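Long-range contacts in autoinducer 2 sensor kinase/phosphatase LuxQ (Vibrio cholerae, PDB 3C38), which senses the AI-2–LuxP complex through this periplasmic domain and switches from histidine kinase to phosphatase in quorum-sensing signalling: residues V181-T186 against C233-Q238; S177-L182 against V190-G195; R140-E145 against V152-V157. All coordinates share one frame; numbering follows the deposited sequence.

Overall arrangement
From the N terminus, the long helix 22-47 and the first strands lead to contact 3, which closes the hairpin between strands 134-143 and 153-160 inside the five-stranded antiparallel sheet. The chain then crosses through helix 165-174 to the four-stranded sheet. There, contact 2 closes the short hairpin of strands 179-184 and 187-191, and contact 1 brings strand 228-239 back against the other edge of 179-184. Both loops start from strand 179-184, contact 2 closing the shorter and contact 1 the longer; the two share V181 and L182, their centres about 8 Å apart. Contact 3 stands apart, its centre about 34 Å from that of contact 1, on the opposite side of the chain's centre.

Contact 1 of 3, residues V181-T186 against C233-Q238; sequences VLAVDT and CVYSIQ
The two inner strands of the four-stranded antiparallel sheet, 179-184 and 228-239, pair here. V181 and Y235 form a hydrogen-bonded pair, V181 N giving to Y235 O (2.9 Å) and Y235 N to V181 O (2.8 Å); A183 and C233 repeat the pattern, with C233 N 2.9 Å from A183 O. Between them L182 and V234 form a non-hydrogen-bonded pair. On their face L182 CD1 meets V234 CG2 at 3.8 Å, the leucine and valine crossing obliquely as compact apolar groups. The other face belongs to Y235. With CG beside its backbone N (chi1 -64°), the ring swings toward the neighbouring strand and runs diagonally to A183, whose CB lies in the ring plane at its edge, 3.7 Å from CE1. The small methyl leaves the ring room. C233 SG rests 3.7 Å above the ring plane, offset toward the rim, while Y235 OH comes 3.3 Å from D185 O, at most a weak hydrogen bond. V204 of helix 201-205 packs on V181 and Y235. The 2-1-4-3 strand order is that of a PAS-like sheet one strand short, consistent with the second PAS-like module of a Cache-type sensor domain.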
loop_
_atom_site.group_PDB
_atom_site.type_symbol
_atom_site.label_atom_id
_atom_site.label_comp_id
_atom_site.label_asym_id
_atom_site.label_seq_id
_atom_site.Cartn_x
_atom_site.Cartn_y
_atom_site.Cartn_z
ATOM N N VAL A 181 -10.598 -1.527 11.928
ATOM C CA VAL A 181 -9.492 -0.731 12.437
ATOM C C VAL A 181 -8.204 -1.434 12.020
ATOM O O VAL A 181 -7.986 -2.602 12.363
ATOM C CB VAL A 181 -9.490 -0.644 13.979
ATOM C CG1 VAL A 181 -8.295 0.188 14.422
ATOM C CG2 VAL A 181 -10.803 -0.046 14.492
ATOM N N LEU A 182 -7.363 -0.740 11.266
ATOM C CA LEU A 182 -6.099 -1.320 10.846
ATOM C C LEU A 182 -5.075 -0.797 11.835
ATOM O O LEU A 182 -4.925 0.411 12.014
ATOM C CB LEU A 182 -5.735 -0.898 9.417
ATOM C CG LEU A 182 -4.362 -1.365 8.906
ATOM C CD1 LEU A 182 -4.277 -2.885 8.977
ATOM C CD2 LEU A 182 -4.148 -0.893 7.472
ATOM N N ALA A 183 -4.374 -1.712 12.489
ATOM C CA ALA A 183 -3.396 -1.299 13.478
ATOM C C ALA A 183 -2.119 -2.117 13.472
ATOM O O ALA A 183 -2.051 -3.189 12.874
ATOM C CB ALA A 183 -4.027 -1.353 14.867
ATOM N N VAL A 184 -1.118 -1.573 14.156
ATOM C CA VAL A 184 0.180 -2.205 14.332
ATOM C C VAL A 184 0.341 -2.286 15.843
ATOM O O VAL A 184 0.598 -1.277 16.498
ATOM C CB VAL A 184 1.334 -1.342 13.752
ATOM C CG1 VAL A 184 2.673 -1.990 14.078
ATOM C CG2 VAL A 184 1.176 -1.182 12.246
ATOM N N ASP A 185 0.167 -3.480 16.393
ATOM C CA ASP A 185 0.280 -3.694 17.834
ATOM C C ASP A 185 -0.911 -3.040 18.543
ATOM O O ASP A 185 -2.021 -3.575 18.557
ATOM C CB ASP A 185 1.604 -3.107 18.345
ATOM C CG ASP A 185 1.836 -3.364 19.828
ATOM O OD1 ASP A 185 1.126 -4.207 20.423
ATOM O OD2 ASP A 185 2.745 -2.726 20.401
ATOM N N THR A 186 -0.690 -1.871 19.122
ATOM C CA THR A 186 -1.766 -1.187 19.818
ATOM C C THR A 186 -2.043 0.155 19.158
ATOM O O THR A 186 -3.012 0.837 19.490
ATOM C CB THR A 186 -1.399 -1.012 21.312
ATOM O OG1 THR A 186 -2.265 -1.840 22.096
ATOM C CG2 THR A 186 -1.498 0.454 21.766
ATOM N N CYS A 233 -2.627 -5.796 11.764
ATOM C CA CYS A 233 -3.820 -6.424 12.319
ATOM C C CYS A 233 -5.116 -5.668 12.034
ATOM O O CYS A 233 -5.264 -4.490 12.350
ATOM C CB CYS A 233 -3.668 -6.594 13.832
ATOM S SG CYS A 233 -5.102 -7.365 14.649
ATOM N N VAL A 234 -6.063 -6.365 11.435
ATOM C CA VAL A 234 -7.340 -5.761 11.140
ATOM C C VAL A 234 -8.369 -6.186 12.181
ATOM O O VAL A 234 -8.692 -7.371 12.304
ATOM C CB VAL A 234 -7.848 -6.162 9.754
ATOM C CG1 VAL A 234 -9.257 -5.595 9.546
ATOM C CG2 VAL A 234 -6.885 -5.636 8.669
ATOM N N TYR A 235 -8.867 -5.216 12.940
ATOM C CA TYR A 235 -9.884 -5.489 13.945
ATOM C C TYR A 235 -11.233 -5.290 13.273
ATOM O O TYR A 235 -11.484 -4.234 12.667
ATOM C CB TYR A 235 -9.753 -4.536 15.132
ATOM C CG TYR A 235 -8.466 -4.690 15.906
ATOM C CD1 TYR A 235 -7.335 -3.958 15.567
ATOM C CD2 TYR A 235 -8.379 -5.581 16.981
ATOM C CE1 TYR A 235 -6.146 -4.104 16.277
ATOM C CE2 TYR A 235 -7.202 -5.737 17.692
ATOM C CZ TYR A 235 -6.088 -4.997 17.336
ATOM O OH TYR A 235 -4.911 -5.159 18.027
ATOM N N SER A 236 -12.083 -6.309 13.353
ATOM C CA SER A 236 -13.407 -6.242 12.749
ATOM C C SER A 236 -14.426 -6.277 13.882
ATOM O O SER A 236 -14.346 -7.119 14.781
ATOM C CB SER A 236 -13.631 -7.411 11.775
ATOM O OG SER A 236 -13.584 -8.661 12.441
ATOM N N ILE A 237 -15.378 -5.354 13.840
ATOM C CA ILE A 237 -16.367 -5.268 14.893
ATOM C C ILE A 237 -17.758 -5.621 14.425
ATOM O O ILE A 237 -18.230 -5.116 13.410
ATOM C CB ILE A 237 -16.390 -3.855 15.491
ATOM C CG1 ILE A 237 -14.967 -3.296 15.515
ATOM C CG2 ILE A 237 -16.937 -3.894 16.913
ATOM C CD1 ILE A 237 -14.891 -1.855 15.894
ATOM N N GLN A 238 -18.406 -6.501 15.177
ATOM C CA GLN A 238 -19.760 -6.916 14.859
ATOM C C GLN A 238 -20.574 -7.030 16.149
ATOM O O GLN A 238 -20.081 -7.511 17.169
ATOM C CB GLN A 238 -19.736 -8.253 14.120
ATOM C CG GLN A 238 -20.758 -8.341 12.992
ATOM C CD GLN A 238 -20.577 -7.246 11.942
ATOM O OE1 GLN A 238 -19.525 -7.143 11.300
ATOM N NE2 GLN A 238 -21.605 -6.422 11.766
#

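Contact 2 of 3, residues S177-L182 against V190-G195; sequences SENLVL and VSTLKG
N179 meets T192 and L193 at the open end of the hairpin. Its OD1 lies 2.9 Å from T192 OG1, and its CB packs 3.7 Å from L193 CD1; ND2 is hydrogen-bonded to Y199 OH. At L180 a side-chain hydroxyl stands in for one backbone bond: L180 N donates almost straight to T192 OG1 (2.8 Å, 172°), while T192 N returns a bond to L180 O at 3.0 Å. Threonine suits the place because its OG1, held between backbone N and carbonyl carbon (chi1 61°), replaces the carbonyl acceptor expected of a regular strand; T192 O instead receives K194 NZ. V181 pairs with S191 without hydrogen bonds, and its CG2 touches L193 CD1 at 3.8 Å. S191 OG accepts from L193 N (3.0 Å), an ST turn where the strand ends. L182 restores the regular pattern, L182 N donating to V190 O (2.8 Å) and V190 N returning a longer bond to L182 O (3.3 Å); L182 CB meets V190 CG1. The hairpin is wedged between two helices: L180 and V190 pack on L168 of helix 165-174, V181 and S191 on L201 of helix 201-205, and strand 228-239 flanks the other edge of 179-184.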
loop_
_atom_site.group_PDB
_atom_site.type_symbol
_atom_site.label_atom_id
_atom_site.label_comp_id
_atom_site.label_asym_id
_atom_site.label_seq_id
_atom_site.Cartn_x
_atom_site.Cartn_y
_atom_site.Cartn_z
ATOM N N SER A 177 -18.614 -5.450 6.772
ATOM C CA SER A 177 -18.334 -5.326 8.192
ATOM C C SER A 177 -18.876 -4.013 8.735
ATOM O O SER A 177 -18.977 -3.024 8.008
ATOM C CB SER A 177 -16.824 -5.395 8.442
ATOM O OG SER A 177 -16.282 -6.633 8.015
ATOM N N GLU A 178 -19.224 -4.015 10.016
ATOM C CA GLU A 178 -19.748 -2.829 10.688
ATOM C C GLU A 178 -18.692 -1.737 10.713
ATOM O O GLU A 178 -18.951 -0.586 10.365
ATOM C CB GLU A 178 -20.092 -3.156 12.131
ATOM C CG GLU A 178 -21.548 -3.152 12.480
ATOM C CD GLU A 178 -21.740 -3.398 13.961
ATOM O OE1 GLU A 178 -21.514 -2.456 14.765
ATOM O OE2 GLU A 178 -22.090 -4.546 14.311
ATOM N N ASN A 179 -17.505 -2.116 11.167
ATOM C CA ASN A 179 -16.384 -1.202 11.272
ATOM C C ASN A 179 -15.088 -1.994 11.309
ATOM O O ASN A 179 -15.055 -3.154 11.752
ATOM C CB ASN A 179 -16.479 -0.366 12.558
ATOM C CG ASN A 179 -17.241 0.936 12.363
ATOM O OD1 ASN A 179 -16.911 1.749 11.498
ATOM N ND2 ASN A 179 -18.249 1.148 13.185
ATOM N N LEU A 180 -14.024 -1.356 10.838
ATOM C CA LEU A 180 -12.702 -1.963 10.843
ATOM C C LEU A 180 -11.668 -0.977 11.371
ATOM O O LEU A 180 -11.830 0.244 11.279
ATOM C CB LEU A 180 -12.285 -2.401 9.434
ATOM C CG LEU A 180 -13.082 -3.461 8.674
ATOM C CD1 LEU A 180 -12.470 -3.576 7.276
ATOM C CD2 LEU A 180 -13.054 -4.813 9.395
ATOM N N VAL A 181 -10.598 -1.527 11.928
ATOM C CA VAL A 181 -9.492 -0.731 12.437
ATOM C C VAL A 181 -8.204 -1.434 12.020
ATOM O O VAL A 181 -7.986 -2.602 12.363
ATOM C CB VAL A 181 -9.490 -0.644 13.979
ATOM C CG1 VAL A 181 -8.295 0.188 14.422
ATOM C CG2 VAL A 181 -10.803 -0.046 14.492
ATOM N N LEU A 182 -7.363 -0.740 11.266
ATOM C CA LEU A 182 -6.099 -1.320 10.846
ATOM C C LEU A 182 -5.075 -0.797 11.835
ATOM O O LEU A 182 -4.925 0.411 12.014
ATOM C CB LEU A 182 -5.735 -0.898 9.417
ATOM C CG LEU A 182 -4.362 -1.365 8.906
ATOM C CD1 LEU A 182 -4.277 -2.885 8.977
ATOM C CD2 LEU A 182 -4.148 -0.893 7.472
ATOM N N VAL A 190 -5.338 3.311 10.581
ATOM C CA VAL A 190 -6.527 3.948 10.022
ATOM C C VAL A 190 -7.742 3.206 10.560
ATOM O O VAL A 190 -7.652 2.024 10.904
ATOM C CB VAL A 190 -6.517 3.942 8.457
ATOM C CG1 VAL A 190 -6.571 2.526 7.923
ATOM C CG2 VAL A 190 -7.686 4.769 7.931
ATOM N N SER A 191 -8.867 3.911 10.645
ATOM C CA SER A 191 -10.109 3.362 11.180
ATOM C C SER A 191 -11.315 3.854 10.398
ATOM O O SER A 191 -11.282 4.946 9.815
ATOM C CB SER A 191 -10.252 3.794 12.642
ATOM O OG SER A 191 -11.575 3.645 13.121
ATOM N N THR A 192 -12.377 3.053 10.385
ATOM C CA THR A 192 -13.598 3.432 9.692
ATOM C C THR A 192 -14.650 3.971 10.670
ATOM O O THR A 192 -15.731 4.384 10.241
ATOM C CB THR A 192 -14.237 2.236 8.958
ATOM O OG1 THR A 192 -14.567 1.222 9.911
ATOM C CG2 THR A 192 -13.300 1.676 7.906
ATOM N N LEU A 193 -14.353 3.945 11.972
ATOM C CA LEU A 193 -15.305 4.435 12.977
ATOM C C LEU A 193 -15.711 5.897 12.752
ATOM O O LEU A 193 -14.857 6.760 12.512
ATOM C CB LEU A 193 -14.739 4.274 14.391
ATOM C CG LEU A 193 -14.890 2.869 15.003
ATOM C CD1 LEU A 193 -14.056 1.875 14.202
ATOM C CD2 LEU A 193 -14.424 2.864 16.468
ATOM N N LYS A 194 -17.017 6.164 12.817
ATOM C CA LYS A 194 -17.538 7.524 12.625
ATOM C C LYS A 194 -17.329 8.342 13.892
ATOM O O LYS A 194 -17.064 9.533 13.835
ATOM C CB LYS A 194 -19.037 7.506 12.308
ATOM C CG LYS A 194 -19.498 6.377 11.408
ATOM C CD LYS A 194 -18.908 6.450 10.016
ATOM C CE LYS A 194 -19.320 5.219 9.195
ATOM N NZ LYS A 194 -18.822 3.914 9.779
ATOM N N GLY A 195 -17.456 7.692 15.041
ATOM C CA GLY A 195 -17.268 8.393 16.297
ATOM C C GLY A 195 -18.539 8.416 17.114
ATOM O O GLY A 195 -18.525 8.743 18.300
HETATM O O HOH W 1 -20.649 3.470 12.200
#

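Contact 3 of 3, residues R140-E145 against V152-V157; sequences RSSLIE and VGYLYV
R140 lies against two tyrosines of the facing strand, Y154 and Y156, in an antiparallel beta hairpin ending in a classic bulge. Although R140 pairs with Y156, its bent chain (chi3 65°) carries the guanidinium diagonally onto Y154, flat on the ring: the planes differ by 3° and R140 CZ sits 3.6 Å from the Y154 ring centroid, a cation-pi stack. The methylenes serve the other ring: R140 CG makes a CH-pi contact over the Y156 face, 3.7 Å from the ring centroid, while the guanidinium plane is turned 64° to that ring. Arginine suits the place by combining an apolar stem with a flat charged end; its NH2 also has a weak hydrogen bond to S119 OG, and Y156 stacks on F85. On the opposite face L143 CD2 packs 4.1 Å from L155 CB, with L53 and L57 of helix 51-58 beside L143. S141 N donates to L155 O at 2.9 Å. The bulge sets V152 and G153 together opposite L143; G153 takes backbone angles barred to a side chain, whose CB would collide with V152 O. L143 O accepts from V152 N and, weakly, from G153 N at 3.4 Å.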
loop_
_atom_site.group_PDB
_atom_site.type_symbol
_atom_site.label_atom_id
_atom_site.label_comp_id
_atom_site.label_asym_id
_atom_site.label_seq_id
_atom_site.Cartn_x
_atom_site.Cartn_y
_atom_site.Cartn_z
ATOM N N ARG A 140 8.662 -3.602 -6.503
ATOM C CA ARG A 140 9.559 -3.178 -7.581
ATOM C C ARG A 140 9.320 -3.965 -8.879
ATOM O O ARG A 140 9.090 -5.171 -8.856
ATOM C CB ARG A 140 11.014 -3.385 -7.133
ATOM C CG ARG A 140 12.048 -2.726 -8.011
ATOM C CD ARG A 140 13.467 -3.124 -7.607
ATOM N NE ARG A 140 13.705 -4.542 -7.830
ATOM C CZ ARG A 140 14.905 -5.081 -8.014
ATOM N NH1 ARG A 140 15.991 -4.318 -8.002
ATOM N NH2 ARG A 140 15.015 -6.389 -8.221
ATOM N N SER A 141 9.383 -3.280 -10.012
ATOM C CA SER A 141 9.211 -3.950 -11.294
ATOM C C SER A 141 10.294 -3.489 -12.274
ATOM O O SER A 141 10.425 -2.300 -12.566
ATOM C CB SER A 141 7.820 -3.664 -11.869
ATOM O OG SER A 141 7.560 -4.499 -12.989
ATOM N N SER A 142 11.064 -4.443 -12.781
ATOM C CA SER A 142 12.150 -4.150 -13.715
ATOM C C SER A 142 11.689 -3.387 -14.947
ATOM O O SER A 142 10.627 -3.662 -15.496
ATOM C CB SER A 142 12.812 -5.457 -14.152
ATOM O OG SER A 142 13.052 -6.302 -13.031
ATOM N N LEU A 143 12.489 -2.415 -15.372
ATOM C CA LEU A 143 12.184 -1.623 -16.562
ATOM C C LEU A 143 13.214 -2.018 -17.609
ATOM O O LEU A 143 14.346 -1.532 -17.597
ATOM C CB LEU A 143 12.295 -0.126 -16.268
ATOM C CG LEU A 143 11.253 0.453 -15.314
ATOM C CD1 LEU A 143 11.593 1.895 -14.987
ATOM C CD2 LEU A 143 9.872 0.359 -15.952
ATOM N N ILE A 144 12.820 -2.916 -18.504
ATOM C CA ILE A 144 13.707 -3.397 -19.552
ATOM C C ILE A 144 13.434 -2.681 -20.868
ATOM O O ILE A 144 12.403 -2.029 -21.027
ATOM C CB ILE A 144 13.553 -4.916 -19.697
ATOM C CG1 ILE A 144 13.960 -5.566 -18.372
ATOM C CG2 ILE A 144 14.417 -5.440 -20.833
ATOM C CD1 ILE A 144 13.548 -7.008 -18.213
ATOM N N GLU A 145 14.353 -2.785 -21.816
ATOM C CA GLU A 145 14.151 -2.091 -23.074
ATOM C C GLU A 145 14.003 -3.009 -24.280
ATOM O O GLU A 145 14.529 -4.124 -24.299
ATOM C CB GLU A 145 15.292 -1.107 -23.300
ATOM C CG GLU A 145 14.857 0.145 -24.013
ATOM C CD GLU A 145 15.672 0.412 -25.243
ATOM O OE1 GLU A 145 16.696 -0.279 -25.435
ATOM O OE2 GLU A 145 15.293 1.318 -26.013
ATOM N N VAL A 152 16.794 -0.657 -17.785
ATOM C CA VAL A 152 17.073 0.772 -17.823
ATOM C C VAL A 152 16.800 1.350 -16.435
ATOM O O VAL A 152 17.135 2.500 -16.147
ATOM C CB VAL A 152 16.165 1.481 -18.848
ATOM C CG1 VAL A 152 16.478 2.972 -18.899
ATOM C CG2 VAL A 152 16.354 0.847 -20.213
ATOM N N GLY A 153 16.188 0.537 -15.579
ATOM C CA GLY A 153 15.870 0.975 -14.234
ATOM C C GLY A 153 14.806 0.119 -13.569
ATOM O O GLY A 153 14.521 -1.003 -13.996
ATOM N N TYR A 154 14.218 0.654 -12.508
ATOM C CA TYR A 154 13.187 -0.046 -11.768
ATOM C C TYR A 154 12.094 0.929 -11.370
ATOM O O TYR A 154 12.364 2.085 -11.019
ATOM C CB TYR A 154 13.788 -0.691 -10.522
ATOM C CG TYR A 154 14.542 -1.967 -10.807
ATOM C CD1 TYR A 154 13.860 -3.169 -10.992
ATOM C CD2 TYR A 154 15.935 -1.976 -10.915
ATOM C CE1 TYR A 154 14.541 -4.352 -11.274
ATOM C CE2 TYR A 154 16.630 -3.159 -11.203
ATOM C CZ TYR A 154 15.920 -4.340 -11.381
ATOM O OH TYR A 154 16.581 -5.512 -11.661
ATOM N N LEU A 155 10.852 0.464 -11.463
ATOM C CA LEU A 155 9.708 1.274 -11.086
ATOM C C LEU A 155 9.234 0.752 -9.736
ATOM O O LEU A 155 8.974 -0.449 -9.557
ATOM C CB LEU A 155 8.578 1.170 -12.119
ATOM C CG LEU A 155 7.285 1.909 -11.743
ATOM C CD1 LEU A 155 7.585 3.368 -11.494
ATOM C CD2 LEU A 155 6.250 1.762 -12.853
ATOM N N TYR A 156 9.160 1.662 -8.775
ATOM C CA TYR A 156 8.714 1.321 -7.438
ATOM C C TYR A 156 7.359 1.975 -7.224
ATOM O O TYR A 156 7.168 3.147 -7.554
ATOM C CB TYR A 156 9.698 1.856 -6.386
ATOM C CG TYR A 156 11.039 1.150 -6.308
ATOM C CD1 TYR A 156 12.026 1.347 -7.276
ATOM C CD2 TYR A 156 11.325 0.302 -5.243
ATOM C CE1 TYR A 156 13.277 0.706 -7.168
ATOM C CE2 TYR A 156 12.554 -0.337 -5.133
ATOM C CZ TYR A 156 13.520 -0.133 -6.091
ATOM O OH TYR A 156 14.718 -0.788 -5.951
ATOM N N VAL A 157 6.415 1.209 -6.691
ATOM C CA VAL A 157 5.090 1.733 -6.390
ATOM C C VAL A 157 4.820 1.405 -4.933
ATOM O O VAL A 157 5.226 0.347 -4.430
ATOM C CB VAL A 157 3.971 1.083 -7.262
ATOM C CG1 VAL A 157 4.277 1.292 -8.744
ATOM C CG2 VAL A 157 3.833 -0.394 -6.939
HETATM O O HOH W 2 14.569 -7.744 -11.589
#